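Local coordinates for uncharacterized protein (Bacteroides ovatus CL02T12C04, PDB 6PTM), which is probably an exo-acting carrageenase of glycoside hydrolase family GH42, hydrolysing carrageenan from the ends of its chains, at residues 705-710 / 723-728. Sequence-based numbering, arbitrary orientation.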
loop_
_atom_site.group_PDB
_atom_site.type_symbol
_atom_site.label_atom_id
_atom_site.label_comp_id
_atom_site.label_asym_id
_atom_site.label_seq_id
_atom_site.Cartn_x
_atom_site.Cartn_y
_atom_site.Cartn_z
ATOM N N PRO A 705 14.549 -14.253 -12.262
ATOM C CA PRO A 705 13.627 -13.377 -12.978
ATOM C C PRO A 705 13.351 -12.080 -12.192
ATOM O O PRO A 705 13.429 -12.088 -10.969
ATOM C CB PRO A 705 12.366 -14.228 -13.132
ATOM C CG PRO A 705 12.423 -15.201 -11.990
ATOM C CD PRO A 705 13.903 -15.475 -11.752
ATOM N N GLY A 706 13.063 -10.995 -12.922
ATOM C CA GLY A 706 12.558 -9.723 -12.365
ATOM C C GLY A 706 11.302 -9.213 -13.054
ATOM O O GLY A 706 10.764 -8.204 -12.597
ATOM N N CYS A 707 10.906 -9.799 -14.187
ATOM C CA CYS A 707 9.740 -9.320 -14.963
ATOM C C CYS A 707 8.491 -10.009 -14.446
ATOM O O CYS A 707 8.302 -11.227 -14.712
ATOM C CB CYS A 707 9.924 -9.561 -16.452
ATOM S SG CYS A 707 11.215 -8.518 -17.147
ATOM N N GLU A 708 7.673 -9.264 -13.704
ATOM C CA GLU A 708 6.343 -9.757 -13.307
ATOM C C GLU A 708 5.398 -9.517 -14.474
ATOM O O GLU A 708 5.269 -8.368 -14.889
ATOM C CB GLU A 708 5.832 -9.017 -12.077
ATOM C CG GLU A 708 4.626 -9.706 -11.476
ATOM C CD GLU A 708 3.859 -8.847 -10.485
ATOM O OE1 GLU A 708 3.134 -7.910 -10.937
ATOM O OE2 GLU A 708 4.048 -9.074 -9.286
ATOM N N TRP A 709 4.753 -10.568 -14.958
ATOM C CA TRP A 709 3.893 -10.492 -16.161
ATOM C C TRP A 709 2.508 -11.076 -15.888
ATOM O O TRP A 709 2.364 -11.900 -14.926
ATOM C CB TRP A 709 4.578 -11.123 -17.358
ATOM C CG TRP A 709 4.943 -12.552 -17.196
ATOM C CD1 TRP A 709 6.037 -13.041 -16.565
ATOM C CD2 TRP A 709 4.282 -13.670 -17.799
ATOM N NE1 TRP A 709 6.053 -14.407 -16.659
ATOM C CE2 TRP A 709 5.010 -14.820 -17.440
ATOM C CE3 TRP A 709 3.136 -13.810 -18.581
ATOM C CZ2 TRP A 709 4.648 -16.095 -17.866
ATOM C CZ3 TRP A 709 2.743 -15.075 -18.960
ATOM C CH2 TRP A 709 3.489 -16.198 -18.606
ATOM N N ARG A 710 1.516 -10.581 -16.640
ATOM C CA ARG A 710 0.106 -10.997 -16.533
ATOM C C ARG A 710 -0.482 -10.995 -17.936
ATOM O O ARG A 710 -0.005 -10.243 -18.780
ATOM C CB ARG A 710 -0.690 -10.035 -15.645
ATOM C CG ARG A 710 -0.198 -9.921 -14.207
ATOM C CD ARG A 710 -0.325 -11.205 -13.381
ATOM N NE ARG A 710 0.169 -10.998 -12.009
ATOM C CZ ARG A 710 -0.473 -10.315 -11.056
ATOM N NH1 ARG A 710 -1.658 -9.750 -11.284
ATOM N NH2 ARG A 710 0.100 -10.157 -9.872
ATOM N N ILE A 723 3.741 -6.286 -18.435
ATOM C CA ILE A 723 5.089 -6.700 -17.947
ATOM C C ILE A 723 5.685 -5.510 -17.231
ATOM O O ILE A 723 5.680 -4.417 -17.833
ATOM C CB ILE A 723 6.026 -7.173 -19.064
ATOM C CG1 ILE A 723 5.356 -8.134 -20.034
ATOM C CG2 ILE A 723 7.265 -7.778 -18.443
ATOM C CD1 ILE A 723 6.249 -8.480 -21.224
ATOM N N VAL A 724 6.169 -5.719 -16.004
ATOM C CA VAL A 724 6.996 -4.705 -15.304
ATOM C C VAL A 724 8.314 -5.370 -14.919
ATOM O O VAL A 724 8.287 -6.401 -14.264
ATOM C CB VAL A 724 6.274 -4.153 -14.065
ATOM C CG1 VAL A 724 7.070 -3.032 -13.433
ATOM C CG2 VAL A 724 4.862 -3.739 -14.398
ATOM N N ASN A 725 9.432 -4.765 -15.302
ATOM C CA ASN A 725 10.764 -5.248 -14.881
ATOM C C ASN A 725 11.063 -4.682 -13.490
ATOM O O ASN A 725 11.407 -3.491 -13.387
ATOM C CB ASN A 725 11.839 -4.908 -15.899
ATOM C CG ASN A 725 13.161 -5.552 -15.558
ATOM O OD1 ASN A 725 13.234 -6.406 -14.674
ATOM N ND2 ASN A 725 14.206 -5.173 -16.275
ATOM N N ILE A 726 10.922 -5.530 -12.473
ATOM C CA ILE A 726 11.206 -5.221 -11.044
ATOM C C ILE A 726 12.692 -5.518 -10.816
ATOM O O ILE A 726 13.208 -5.121 -9.784
ATOM C CB ILE A 726 10.324 -6.066 -10.105
ATOM C CG1 ILE A 726 8.842 -5.991 -10.467
ATOM C CG2 ILE A 726 10.526 -5.638 -8.660
ATOM C CD1 ILE A 726 7.979 -7.026 -9.727
ATOM N N GLY A 727 13.345 -6.181 -11.770
ATOM C CA GLY A 727 14.772 -6.549 -11.689
ATOM C C GLY A 727 15.708 -5.346 -11.800
ATOM O O GLY A 727 15.354 -4.317 -12.409
ATOM N N LYS A 728 16.933 -5.494 -11.319
ATOM C CA LYS A 728 17.874 -4.360 -11.240
ATOM C C LYS A 728 18.707 -4.253 -12.515
ATOM O O LYS A 728 19.578 -3.381 -12.552
ATOM C CB LYS A 728 18.844 -4.568 -10.084
ATOM C CG LYS A 728 19.751 -5.759 -10.312
ATOM C CD LYS A 728 20.419 -6.235 -9.058
ATOM C CE LYS A 728 21.704 -5.509 -8.766
ATOM N NZ LYS A 728 22.659 -6.484 -8.195
#
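G706 and G727 pass each other with CA atoms 3.9 Å apart, the nearest pair of CA atoms across the two segments, and a side chain on G706 would run straight into the CA of G727. Beside this pair the carbonyl of G706 takes the N-H of I726, with 2.7 Å from O to N, the donor standing above the carbonyl plane. Further along, E708 and V724 exchange backbone hydrogen bonds, the one from V724 N to E708 O being nearly straight (169°). These are the open ends of an antiparallel β-hairpin, strands 707-715 and 718-725, whose outer strand edges a four-stranded sheet in the C-terminal part of the chain. The hairpin illustrates how the two faces of one ladder can serve different neighbours. On one, C707, W709, I723 and N725 meet strands 694-700 and 731-737; here C707 CB rests on I723 CG2 at 3.8 Å. The indole of W709, in contrast, swings away from the hairpin partner, leaving little more than its CB near I723 CG1 (4.1 Å). On the other face, E708 and V724 turn to helix 486-498. E708, extended with CG anti to the backbone N (chi1 -167°), lays its CB against I726 CD1 and carries its carboxylate off to H499 and N591. N725 closes the strand with an Asx turn: its OD1 accepts from G727 N at 2.9 Å, while ND2 reaches S729 O. With an alanine in place of this asparagine, the N-H of G727 is likely to lose its side-chain acceptor and the turn some of its hold, and C707 SG the amide it lies against. Beyond G727 the contact fades, and exposed K728, which touches nothing of 705-710, sends NZ to K441 O.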